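Local coordinates for protein putative ADP-Ribosyltransferase Scabin (Streptomyces scabiei 87.22, PDB 5TLB) that probably acts as a mono-ADP-ribosyltransferase, moving ADP-ribose from NAD+ to an acceptor, and holds the dihydronicotinamide form of the dinucleotide in this crystal, at residues A[60-65]-A[99-104]; A[76-81]-A[129-134]; A[117-122]-A[157-162]. All coordinates share one frame; numbering follows the deposited sequence.

Contact 1: residues A[60-65]-A[99-104]; sequences ERITPD and GQYDIE
Arg61 lies over one face of the Tyr101 ring with both ends of its side chain. Arg61 CB sits 4.0 Å from the centroid of the Tyr101 ring, a CH-pi contact, and a bend at chi3 (-82°) sets the guanidinium over another part of the same face. CZ of Arg61 is 4.1 Å from the Tyr101 centroid, an off-centre cation-pi contact with the two planes 42° apart. Arg61 NH1 is also bonded to the carbonyl of Ile97, while the Tyr101 hydroxyl is bonded to the backbone of Val96 and Asp58, so polar bonds fix both partners. Beside it, a single beta bridge pairs Thr63 with Asp102 and fastens the loop ahead of strand 75-79 to the start of helix 103-108. Ile103 N gives a nearly straight bond of 2.8 Å to Thr63 O; the return bond from Thr63 N to Tyr101 O, at 3.4 Å, is weak. Asp102 is the N-cap, its side chain capping a backbone N just beyond; OD1 also bonds to Ser105 OG, and OD2 uses the anti lone pair to accept from Thr63 OG1 at 2.8 Å. Beyond a cis peptide bond, Pro64 CD rests 4.3 Å from Ile103 CB, and both side chains also touch Ile149 of helix 145-149.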
loop_
_atom_site.group_PDB
_atom_site.type_symbol
_atom_site.label_atom_id
_atom_site.label_comp_id
_atom_site.label_asym_id
_atom_site.label_seq_id
_atom_site.Cartn_x
_atom_site.Cartn_y
_atom_site.Cartn_z
ATOM N N GLU A 60 -4.785 18.295 -0.702
ATOM C CA GLU A 60 -4.882 19.396 0.252
ATOM C C GLU A 60 -5.666 19.021 1.505
ATOM O O GLU A 60 -5.502 19.675 2.541
ATOM C CB GLU A 60 -5.539 20.608 -0.405
ATOM N N ARG A 61 -6.516 17.993 1.438
ATOM C CA ARG A 61 -7.369 17.624 2.562
ATOM C C ARG A 61 -6.748 16.566 3.461
ATOM O O ARG A 61 -7.320 16.254 4.515
ATOM C CB ARG A 61 -8.724 17.125 2.056
ATOM C CG ARG A 61 -9.538 18.213 1.363
ATOM C CD ARG A 61 -11.045 18.006 1.510
ATOM N NE ARG A 61 -11.578 17.053 0.537
ATOM C CZ ARG A 61 -12.332 15.994 0.827
ATOM N NH1 ARG A 61 -12.757 15.210 -0.154
ATOM N NH2 ARG A 61 -12.677 15.715 2.078
ATOM N N ILE A 62 -5.602 16.010 3.072
ATOM C CA ILE A 62 -4.884 15.096 3.946
ATOM C C ILE A 62 -4.517 15.832 5.222
ATOM O O ILE A 62 -3.988 16.949 5.184
ATOM C CB ILE A 62 -3.641 14.536 3.234
ATOM C CG1 ILE A 62 -4.050 13.707 2.014
ATOM C CG2 ILE A 62 -2.822 13.667 4.175
ATOM C CD1 ILE A 62 -2.868 13.284 1.113
ATOM N N THR A 63 -4.826 15.219 6.364
ATOM C CA THR A 63 -4.392 15.719 7.656
ATOM C C THR A 63 -3.807 14.571 8.466
ATOM O O THR A 63 -4.291 13.435 8.369
ATOM C CB THR A 63 -5.552 16.359 8.440
ATOM O OG1 THR A 63 -6.573 15.385 8.692
ATOM C CG2 THR A 63 -6.145 17.530 7.667
ATOM N N PRO A 64 -2.756 14.823 9.266
ATOM C CA PRO A 64 -2.017 16.082 9.300
ATOM C C PRO A 64 -1.174 16.235 8.038
ATOM O O PRO A 64 -1.241 15.358 7.171
ATOM C CB PRO A 64 -1.142 15.948 10.553
ATOM C CG PRO A 64 -0.987 14.509 10.760
ATOM C CD PRO A 64 -2.265 13.881 10.288
ATOM N N ASP A 65 -0.410 17.314 7.926
ATOM C CA ASP A 65 0.421 17.496 6.746
ATOM C C ASP A 65 1.245 16.231 6.509
ATOM O O ASP A 65 1.951 15.779 7.422
ATOM C CB ASP A 65 1.333 18.708 6.893
ATOM C CG ASP A 65 0.567 20.019 6.836
ATOM O OD1 ASP A 65 -0.588 20.015 6.352
ATOM O OD2 ASP A 65 1.119 21.052 7.269
ATOM N N GLY A 99 -14.589 10.303 2.070
ATOM C CA GLY A 99 -13.980 9.421 3.037
ATOM C C GLY A 99 -13.195 10.162 4.100
ATOM O O GLY A 99 -13.071 11.387 4.094
ATOM N N GLN A 100 -12.651 9.378 5.034
ATOM C CA GLN A 100 -11.878 9.896 6.160
ATOM C C GLN A 100 -10.485 10.300 5.686
ATOM O O GLN A 100 -9.630 9.440 5.461
ATOM C CB GLN A 100 -11.782 8.833 7.252
ATOM C CG GLN A 100 -10.978 9.248 8.475
ATOM C CD GLN A 100 -11.490 10.536 9.086
ATOM O OE1 GLN A 100 -10.952 11.616 8.834
ATOM N NE2 GLN A 100 -12.550 10.432 9.878
ATOM N N TYR A 101 -10.242 11.606 5.564
ATOM C CA TYR A 101 -8.936 12.092 5.133
ATOM C C TYR A 101 -7.938 12.220 6.273
ATOM O O TYR A 101 -6.744 12.416 6.009
ATOM C CB TYR A 101 -9.078 13.445 4.429
ATOM C CG TYR A 101 -9.238 13.333 2.933
ATOM C CD1 TYR A 101 -10.468 13.012 2.370
ATOM C CD2 TYR A 101 -8.162 13.555 2.079
ATOM C CE1 TYR A 101 -10.622 12.908 0.996
ATOM C CE2 TYR A 101 -8.306 13.457 0.705
ATOM C CZ TYR A 101 -9.537 13.134 0.169
ATOM O OH TYR A 101 -9.690 13.024 -1.192
ATOM N N ASP A 102 -8.382 12.097 7.521
ATOM C CA ASP A 102 -7.473 12.208 8.654
ATOM C C ASP A 102 -6.786 10.869 8.893
ATOM O O ASP A 102 -7.445 9.861 9.179
ATOM C CB ASP A 102 -8.210 12.670 9.904
ATOM C CG ASP A 102 -7.275 12.852 11.080
ATOM O OD1 ASP A 102 -7.332 12.030 12.021
ATOM O OD2 ASP A 102 -6.446 13.788 11.032
ATOM N N ILE A 103 -5.454 10.878 8.793
ATOM C CA ILE A 103 -4.669 9.644 8.828
ATOM C C ILE A 103 -4.919 8.882 10.123
ATOM O O ILE A 103 -5.289 7.705 10.110
ATOM C CB ILE A 103 -3.172 9.961 8.657
ATOM C CG1 ILE A 103 -2.896 10.622 7.295
ATOM C CG2 ILE A 103 -2.331 8.709 8.863
ATOM C CD1 ILE A 103 -3.120 9.739 6.114
ATOM N N GLU A 104 -4.692 9.530 11.266
ATOM C CA GLU A 104 -4.795 8.810 12.530
ATOM C C GLU A 104 -6.208 8.289 12.769
ATOM O O GLU A 104 -6.386 7.187 13.300
ATOM C CB GLU A 104 -4.356 9.698 13.694
ATOM C CG GLU A 104 -4.249 8.904 14.984
ATOM C CD GLU A 104 -3.463 9.607 16.064
ATOM O OE1 GLU A 104 -3.140 10.805 15.901
ATOM O OE2 GLU A 104 -3.174 8.943 17.085
#

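Contact 2: residues A[76-81]-A[129-134]; sequences YRSDSR and YKSGYN. With NAI (1,4-dihydronicotinamide adenine dinucleotide), chain B.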
loop_
_atom_site.group_PDB
_atom_site.type_symbol
_atom_site.label_atom_id
_atom_site.label_comp_id
_atom_site.label_asym_id
_atom_site.label_seq_id
_atom_site.Cartn_x
_atom_site.Cartn_y
_atom_site.Cartn_z
ATOM N N TYR A 76 3.930 -4.054 0.753
ATOM C CA TYR A 76 3.037 -5.203 0.797
ATOM C C TYR A 76 1.648 -4.770 1.226
ATOM O O TYR A 76 1.466 -3.757 1.907
ATOM C CB TYR A 76 3.580 -6.279 1.749
ATOM C CG TYR A 76 5.029 -6.562 1.474
ATOM C CD1 TYR A 76 6.016 -5.796 2.066
ATOM C CD2 TYR A 76 5.417 -7.560 0.587
ATOM C CE1 TYR A 76 7.352 -6.018 1.802
ATOM C CE2 TYR A 76 6.761 -7.788 0.312
ATOM C CZ TYR A 76 7.717 -7.009 0.933
ATOM O OH TYR A 76 9.057 -7.192 0.694
ATOM N N ARG A 77 0.663 -5.564 0.819
ATOM C CA ARG A 77 -0.707 -5.316 1.240
ATOM C C ARG A 77 -1.451 -6.636 1.361
ATOM O O ARG A 77 -1.467 -7.438 0.419
ATOM C CB ARG A 77 -1.424 -4.398 0.259
ATOM C CG ARG A 77 -2.907 -4.241 0.598
ATOM C CD ARG A 77 -3.630 -3.253 -0.280
ATOM N NE ARG A 77 -5.064 -3.423 -0.086
ATOM C CZ ARG A 77 -5.752 -2.933 0.939
ATOM N NH1 ARG A 77 -7.055 -3.179 1.031
ATOM N NH2 ARG A 77 -5.153 -2.199 1.869
ATOM N N SER A 78 -2.067 -6.850 2.524
ATOM C CA SER A 78 -2.987 -7.958 2.709
ATOM C C SER A 78 -4.343 -7.575 2.146
ATOM O O SER A 78 -4.893 -6.524 2.492
ATOM C CB SER A 78 -3.113 -8.294 4.194
ATOM O OG SER A 78 -1.966 -8.957 4.660
ATOM N N ASP A 79 -4.888 -8.428 1.292
ATOM C CA ASP A 79 -6.166 -8.152 0.665
ATOM C C ASP A 79 -6.815 -9.496 0.376
ATOM O O ASP A 79 -6.149 -10.427 -0.084
ATOM C CB ASP A 79 -5.977 -7.306 -0.605
ATOM C CG ASP A 79 -7.227 -6.551 -1.002
ATOM O OD1 ASP A 79 -8.249 -7.206 -1.288
ATOM O OD2 ASP A 79 -7.188 -5.302 -1.038
ATOM N N SER A 80 -8.104 -9.608 0.693
ATOM C CA SER A 80 -8.822 -10.850 0.441
ATOM C C SER A 80 -9.234 -11.011 -1.016
ATOM O O SER A 80 -9.666 -12.106 -1.404
ATOM C CB SER A 80 -10.065 -10.924 1.327
ATOM O OG SER A 80 -10.936 -9.842 1.042
ATOM N N ARG A 81 -9.140 -9.960 -1.823
ATOM C CA ARG A 81 -9.531 -10.042 -3.223
ATOM C C ARG A 81 -8.460 -10.744 -4.044
ATOM O O ARG A 81 -7.262 -10.539 -3.830
ATOM C CB ARG A 81 -9.779 -8.646 -3.779
ATOM C CG ARG A 81 -11.066 -8.015 -3.266
ATOM C CD ARG A 81 -11.186 -6.581 -3.726
ATOM N NE ARG A 81 -10.095 -5.780 -3.193
ATOM C CZ ARG A 81 -9.791 -4.551 -3.597
ATOM N NH1 ARG A 81 -10.497 -3.970 -4.561
ATOM N NH2 ARG A 81 -8.769 -3.906 -3.036
ATOM N N TYR A 129 -6.453 -11.968 9.914
ATOM C CA TYR A 129 -7.371 -13.101 9.967
ATOM C C TYR A 129 -7.852 -13.385 8.549
ATOM O O TYR A 129 -8.572 -12.577 7.957
ATOM C CB TYR A 129 -8.542 -12.813 10.901
ATOM N N LYS A 130 -7.433 -14.522 8.001
ATOM C CA LYS A 130 -7.874 -14.989 6.686
ATOM C C LYS A 130 -7.907 -13.850 5.667
ATOM O O LYS A 130 -8.915 -13.595 5.006
ATOM C CB LYS A 130 -9.241 -15.665 6.787
ATOM N N SER A 131 -6.781 -13.155 5.539
ATOM C CA SER A 131 -6.683 -12.128 4.509
ATOM C C SER A 131 -6.354 -12.682 3.136
ATOM O O SER A 131 -6.345 -11.910 2.170
ATOM C CB SER A 131 -5.627 -11.097 4.843
ATOM O OG SER A 131 -5.407 -10.305 3.690
ATOM N N GLY A 132 -6.041 -13.962 3.030
ATOM C CA GLY A 132 -6.012 -14.613 1.730
ATOM C C GLY A 132 -4.799 -14.391 0.855
ATOM O O GLY A 132 -4.246 -15.358 0.327
ATOM N N TYR A 133 -4.373 -13.140 0.681
ATOM C CA TYR A 133 -3.269 -12.829 -0.229
ATOM C C TYR A 133 -2.348 -11.772 0.358
ATOM O O TYR A 133 -2.786 -10.839 1.035
ATOM C CB TYR A 133 -3.776 -12.331 -1.582
ATOM C CG TYR A 133 -4.670 -13.312 -2.292
ATOM C CD1 TYR A 133 -4.142 -14.321 -3.097
ATOM C CD2 TYR A 133 -6.053 -13.243 -2.147
ATOM C CE1 TYR A 133 -4.978 -15.229 -3.737
ATOM C CE2 TYR A 133 -6.880 -14.133 -2.780
ATOM C CZ TYR A 133 -6.343 -15.123 -3.577
ATOM O OH TYR A 133 -7.200 -16.013 -4.198
ATOM N N ASN A 134 -1.061 -11.912 0.038
ATOM C CA ASN A 134 -0.022 -10.929 0.351
ATOM C C ASN A 134 0.419 -10.362 -0.994
ATOM O O ASN A 134 1.096 -11.044 -1.761
ATOM C CB ASN A 134 1.133 -11.585 1.101
ATOM C CG ASN A 134 2.064 -10.584 1.743
ATOM O OD1 ASN A 134 1.652 -9.512 2.190
ATOM N ND2 ASN A 134 3.339 -10.943 1.808
HETATM P PA NAI B . -9.428 -1.971 3.493
HETATM O O1A NAI B . -10.846 -1.542 3.747
HETATM O O2A NAI B . -8.473 -1.322 2.539
HETATM O O5B NAI B . -9.640 -3.541 2.772
HETATM C C5B NAI B . -10.494 -4.308 3.549
HETATM C C4B NAI B . -11.132 -5.316 2.609
HETATM O O4B NAI B . -12.100 -4.610 1.855
HETATM C C3B NAI B . -10.072 -5.844 1.567
HETATM O O3B NAI B . -9.458 -6.992 2.097
HETATM C C2B NAI B . -10.976 -6.169 0.390
HETATM O O2B NAI B . -11.680 -7.380 0.564
HETATM C C1B NAI B . -12.046 -5.015 0.488
HETATM N N9A NAI B . -11.709 -3.809 -0.303
HETATM C C8A NAI B . -10.667 -2.869 -0.133
HETATM N N7A NAI B . -10.721 -1.877 -1.057
HETATM C C5A NAI B . -11.857 -2.179 -1.838
HETATM C C6A NAI B . -12.452 -1.529 -2.955
HETATM N N6A NAI B . -11.934 -0.384 -3.471
HETATM N N1A NAI B . -13.572 -2.051 -3.539
HETATM C C2A NAI B . -14.056 -3.200 -2.980
HETATM N N3A NAI B . -13.609 -3.922 -1.933
HETATM C C4A NAI B . -12.480 -3.368 -1.378
HETATM O O3 NAI B . -8.921 -2.168 5.008
HETATM P PN NAI B . -7.501 -2.944 5.132
HETATM O O1N NAI B . -6.401 -2.540 4.208
HETATM O O2N NAI B . -8.015 -4.337 5.415
HETATM O O5D NAI B . -6.894 -2.598 6.693
HETATM C C5D NAI B . -6.918 -1.236 6.881
HETATM C C4D NAI B . -6.534 -1.009 8.319
HETATM O O4D NAI B . -5.323 -1.761 8.539
HETATM C C3D NAI B . -6.236 0.489 8.514
HETATM O O3D NAI B . -6.551 0.824 9.837
HETATM C C2D NAI B . -4.732 0.570 8.230
HETATM O O2D NAI B . -4.089 1.445 9.095
HETATM C C1D NAI B . -4.214 -0.897 8.569
HETATM N N1N NAI B . -3.185 -1.369 7.581
HETATM C C2N NAI B . -3.488 -2.315 6.581
HETATM C C3N NAI B . -2.458 -2.868 5.835
HETATM C C7N NAI B . -2.701 -4.040 4.982
HETATM O O7N NAI B . -1.776 -4.809 4.609
HETATM N N7N NAI B . -4.005 -4.285 4.550
HETATM C C4N NAI B . -1.069 -2.333 5.877
HETATM C C5N NAI B . -0.848 -1.470 7.059
HETATM C C6N NAI B . -1.873 -0.876 7.691
HETATM O O HOH W 1 -2.814 -11.417 3.805
#
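Ser78 and Asn134 form a non-hydrogen-bonded antiparallel pair where strand 75-79 meets strand 133-137, and the backbone bond beside it runs from Asp79 N to Tyr133 O at 3.2 Å. A second link is made through water, which bonds to the hydroxyls of Ser78 and Ser131 and donates to Tyr133 O. A chi1 of 168° turns Ser131 OG toward Ser78, where that water joins the two hydroxyls. The Tyr133 ring turns its edge to the carbonyls of Asp79 and Ser80, and its other contacts include Val175 and Pro177 of the next strand. The amide of Asn134 reaches back to Tyr76 CB, while its ND2 is bonded to Glu185.

The charged groups gather around Asp79, whose side chain leaves the sheet on the face opposite Ser78 and Asn134. Arg77 grips Asp79 OD2 side-on through NE and NH1, with OD2 close to the guanidinium plane; Arg81 takes the same carboxylate with one nitrogen on each oxygen, NH2 meeting OD2 at 2.9 Å. Asp79 OD1 also accepts from Arg81 N, closing an Asx turn. Five bonds therefore fix the carboxylate and, through it, both arginines. This strand carries what is probably the conserved arginine of the R-S-E class of ADP-ribosyltransferases, Arg77.

The same segment supplies contacts to the dinucleotide. Arg77 straddles the diphosphate, with NH2 2.7 Å from O1N and NH1 2.8 Å from O2A of the ligand. Ser78 pairs with the carboxamide through its backbone, N donating to O7N at 2.9 Å and O accepting from N7N. Arg81 lays a guanidinium face against the adenine near C5A, and Ser80 OG accepts from the ribose hydroxyl O2B at 2.6 Å.

Contact 3: residues A[117-122]-A[157-162]; sequences STTYDH and DQVEVA. With NAI (1,4-dihydronicotinamide adenine dinucleotide), chain B.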
loop_
_atom_site.group_PDB
_atom_site.type_symbol
_atom_site.label_atom_id
_atom_site.label_comp_id
_atom_site.label_asym_id
_atom_site.label_seq_id
_atom_site.Cartn_x
_atom_site.Cartn_y
_atom_site.Cartn_z
ATOM N N SER A 117 -4.062 1.152 2.145
ATOM C CA SER A 117 -3.013 0.852 3.111
ATOM C C SER A 117 -2.056 -0.201 2.581
ATOM O O SER A 117 -2.474 -1.186 1.964
ATOM C CB SER A 117 -3.627 0.363 4.425
ATOM O OG SER A 117 -4.240 1.438 5.113
ATOM N N THR A 118 -0.761 0.023 2.835
ATOM C CA THR A 118 0.311 -0.919 2.548
ATOM C C THR A 118 1.260 -0.869 3.732
ATOM O O THR A 118 1.131 -0.016 4.620
ATOM C CB THR A 118 1.066 -0.570 1.256
ATOM O OG1 THR A 118 1.825 0.621 1.474
ATOM C CG2 THR A 118 0.093 -0.362 0.097
ATOM N N THR A 119 2.225 -1.776 3.739
ATOM C CA THR A 119 3.183 -1.864 4.830
ATOM C C THR A 119 4.587 -2.093 4.283
ATOM O O THR A 119 4.779 -2.731 3.245
ATOM C CB THR A 119 2.798 -2.987 5.801
ATOM O OG1 THR A 119 3.770 -3.076 6.851
ATOM C CG2 THR A 119 2.695 -4.332 5.090
ATOM N N TYR A 120 5.568 -1.572 5.016
ATOM C CA TYR A 120 6.966 -1.925 4.789
ATOM C C TYR A 120 7.267 -3.379 5.132
ATOM O O TYR A 120 8.319 -3.897 4.726
ATOM C CB TYR A 120 7.870 -1.056 5.651
ATOM C CG TYR A 120 7.939 0.406 5.275
ATOM C CD1 TYR A 120 8.639 0.819 4.152
ATOM C CD2 TYR A 120 7.346 1.376 6.077
ATOM C CE1 TYR A 120 8.739 2.167 3.814
ATOM C CE2 TYR A 120 7.441 2.732 5.754
ATOM C CZ TYR A 120 8.141 3.118 4.616
ATOM O OH TYR A 120 8.231 4.457 4.287
ATOM N N ASP A 121 6.386 -4.032 5.897
ATOM C CA ASP A 121 6.671 -5.315 6.533
ATOM C C ASP A 121 6.135 -6.464 5.682
ATOM O O ASP A 121 4.916 -6.680 5.586
ATOM C CB ASP A 121 6.067 -5.331 7.939
ATOM C CG ASP A 121 6.400 -6.593 8.729
ATOM O OD1 ASP A 121 7.080 -7.492 8.188
ATOM O OD2 ASP A 121 5.950 -6.686 9.906
ATOM N N HIS A 122 7.060 -7.224 5.095
ATOM C CA HIS A 122 6.696 -8.390 4.299
ATOM C C HIS A 122 5.814 -9.367 5.066
ATOM O O HIS A 122 4.956 -10.030 4.466
ATOM C CB HIS A 122 7.968 -9.097 3.826
ATOM C CG HIS A 122 7.701 -10.411 3.161
ATOM N ND1 HIS A 122 7.593 -11.591 3.862
ATOM C CD2 HIS A 122 7.492 -10.727 1.862
ATOM C CE1 HIS A 122 7.333 -12.577 3.025
ATOM N NE2 HIS A 122 7.273 -12.082 1.805
ATOM N N ASP A 157 3.155 -0.513 14.959
ATOM C CA ASP A 157 3.768 -1.787 14.616
ATOM C C ASP A 157 3.417 -2.264 13.212
ATOM O O ASP A 157 4.024 -3.228 12.740
ATOM C CB ASP A 157 3.363 -2.861 15.655
ATOM C CG ASP A 157 1.820 -3.057 15.795
ATOM O OD1 ASP A 157 1.023 -2.379 15.110
ATOM O OD2 ASP A 157 1.393 -3.903 16.625
ATOM N N GLN A 158 2.458 -1.625 12.545
ATOM C CA GLN A 158 2.093 -1.988 11.184
ATOM C C GLN A 158 2.979 -1.330 10.142
ATOM O O GLN A 158 2.875 -1.680 8.959
ATOM C CB GLN A 158 0.647 -1.592 10.895
ATOM C CG GLN A 158 -0.393 -2.322 11.721
ATOM C CD GLN A 158 -1.801 -1.907 11.344
ATOM O OE1 GLN A 158 -2.101 -0.718 11.228
ATOM N NE2 GLN A 158 -2.667 -2.887 11.130
ATOM N N VAL A 159 3.831 -0.385 10.556
ATOM C CA VAL A 159 4.750 0.346 9.682
ATOM C C VAL A 159 4.098 0.600 8.329
ATOM O O VAL A 159 4.571 0.142 7.277
ATOM C CB VAL A 159 6.100 -0.386 9.575
ATOM C CG1 VAL A 159 6.812 -0.301 10.924
ATOM C CG2 VAL A 159 5.937 -1.840 9.160
ATOM N N GLU A 160 3.026 1.384 8.361
ATOM C CA GLU A 160 2.127 1.565 7.237
ATOM C C GLU A 160 2.583 2.682 6.305
ATOM O O GLU A 160 3.194 3.669 6.727
ATOM C CB GLU A 160 0.723 1.877 7.751
ATOM C CG GLU A 160 -0.309 1.951 6.671
ATOM C CD GLU A 160 -1.674 2.305 7.201
ATOM O OE1 GLU A 160 -1.886 2.195 8.427
ATOM O OE2 GLU A 160 -2.535 2.696 6.383
ATOM N N VAL A 161 2.283 2.496 5.023
ATOM C CA VAL A 161 2.366 3.535 4.007
ATOM C C VAL A 161 0.989 3.616 3.372
ATOM O O VAL A 161 0.503 2.623 2.814
ATOM C CB VAL A 161 3.440 3.232 2.946
ATOM C CG1 VAL A 161 3.478 4.330 1.896
ATOM C CG2 VAL A 161 4.824 3.071 3.597
ATOM N N ALA A 162 0.353 4.776 3.492
ATOM C CA ALA A 162 -1.009 4.998 3.014
ATOM C C ALA A 162 -0.969 5.710 1.668
ATOM O O ALA A 162 -0.445 6.821 1.571
ATOM C CB ALA A 162 -1.806 5.832 4.019
HETATM P PA NAI B . -9.428 -1.971 3.493
HETATM O O1A NAI B . -10.846 -1.542 3.747
HETATM O O2A NAI B . -8.473 -1.322 2.539
HETATM O O5B NAI B . -9.640 -3.541 2.772
HETATM C C5B NAI B . -10.494 -4.308 3.549
HETATM C C4B NAI B . -11.132 -5.316 2.609
HETATM O O4B NAI B . -12.100 -4.610 1.855
HETATM C C3B NAI B . -10.072 -5.844 1.567
HETATM O O3B NAI B . -9.458 -6.992 2.097
HETATM C C2B NAI B . -10.976 -6.169 0.390
HETATM O O2B NAI B . -11.680 -7.380 0.564
HETATM C C1B NAI B . -12.046 -5.015 0.488
HETATM N N9A NAI B . -11.709 -3.809 -0.303
HETATM C C8A NAI B . -10.667 -2.869 -0.133
HETATM N N7A NAI B . -10.721 -1.877 -1.057
HETATM C C5A NAI B . -11.857 -2.179 -1.838
HETATM C C6A NAI B . -12.452 -1.529 -2.955
HETATM N N6A NAI B . -11.934 -0.384 -3.471
HETATM N N1A NAI B . -13.572 -2.051 -3.539
HETATM C C2A NAI B . -14.056 -3.200 -2.980
HETATM N N3A NAI B . -13.609 -3.922 -1.933
HETATM C C4A NAI B . -12.480 -3.368 -1.378
HETATM O O3 NAI B . -8.921 -2.168 5.008
HETATM P PN NAI B . -7.501 -2.944 5.132
HETATM O O1N NAI B . -6.401 -2.540 4.208
HETATM O O2N NAI B . -8.015 -4.337 5.415
HETATM O O5D NAI B . -6.894 -2.598 6.693
HETATM C C5D NAI B . -6.918 -1.236 6.881
HETATM C C4D NAI B . -6.534 -1.009 8.319
HETATM O O4D NAI B . -5.323 -1.761 8.539
HETATM C C3D NAI B . -6.236 0.489 8.514
HETATM O O3D NAI B . -6.551 0.824 9.837
HETATM C C2D NAI B . -4.732 0.570 8.230
HETATM O O2D NAI B . -4.089 1.445 9.095
HETATM C C1D NAI B . -4.214 -0.897 8.569
HETATM N N1N NAI B . -3.185 -1.369 7.581
HETATM C C2N NAI B . -3.488 -2.315 6.581
HETATM C C3N NAI B . -2.458 -2.868 5.835
HETATM C C7N NAI B . -2.701 -4.040 4.982
HETATM O O7N NAI B . -1.776 -4.809 4.609
HETATM N N7N NAI B . -4.005 -4.285 4.550
HETATM C C4N NAI B . -1.069 -2.333 5.877
HETATM C C5N NAI B . -0.848 -1.470 7.059
HETATM C C6N NAI B . -1.873 -0.876 7.691
HETATM O O HOH W 2 6.090 -4.644 11.935
#
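The nicotinamide end of the dinucleotide pocket is built here from two antiparallel strands, one bringing the Ser-Thr-Thr run 117-119 and the other Glu160, two residues after Gln158. Ser117 OG donates to Glu160 OE2, and OE1 accepts from the ribose hydroxyl O2D of the ligand. Both distances, 2.5 Å from Ser117 OG to Glu160 OE2 and 2.4 Å from ligand O2D to Glu160 OE1, are very short, so their exact lengths are doubtful. The Glu160 chain runs fully extended, CG anti to its backbone N (chi1 -174°), which carries the carboxylate out along the strand face shared with Ser117. Tyr106 bonds to the same serine hydroxyl from helix 103-108.

The layout corresponds to the S-T-S element, here Ser-Thr-Thr, and to the Q-x-E element of the R-S-E class of ADP-ribosyltransferases, where such a glutamate is the usual catalytic residue, and Glu160 probably has that role. Beside the site, Thr118 and Val161 form a hydrogen-bonded pair. Val161 N donates to Thr118 O at 2.8 Å, while Val161 O accepts twice from Thr118, from its N and from OG1 at 2.7 Å, the two donors coming from opposite faces of the carbonyl plane. The same Thr118 carbonyl oxygen lies 3.4 Å from C4N of the nicotinamide ring.

Thr119 continues the pattern as the strand ends: OG1, anti to N, donates to Gln158 O at 2.7 Å and accepts from Asp121 N, an ST turn. Tyr120 N then bonds straight to Val159 O. The Tyr120 and Val161 side chains cross at about a right angle, with Val161 CG2 over one face of the Tyr120 ring, 3.7 Å from the centroid. The phenol oxygen is held by Asp144, and Val159 CG2 packs against Asp121 CB.

How the contacts relate
Contacts 2 and 3 are neighbours, their centres 13 Å apart, and both bind the dinucleotide: 76-81 takes the carboxamide, diphosphate and adenosine, while Glu160 takes the nicotinamide ribose. They join directly where strand 75-79 meets strand 115-119, with Tyr76 O 2.8 Å from Thr119 N and Arg77 NH2 2.9 Å from Ser117 O, so the arginine that faces the phosphates is also bonded to the strand that pairs with the glutamate's. Contact 1 lies farther out, its centre 17 Å from that of contact 3 and 25 Å from that of contact 2. Its helix nevertheless leads inward: the side chain of Ile103 is about 7 Å from the ligand, and Tyr106 of the same helix reaches Ser117 and Glu160.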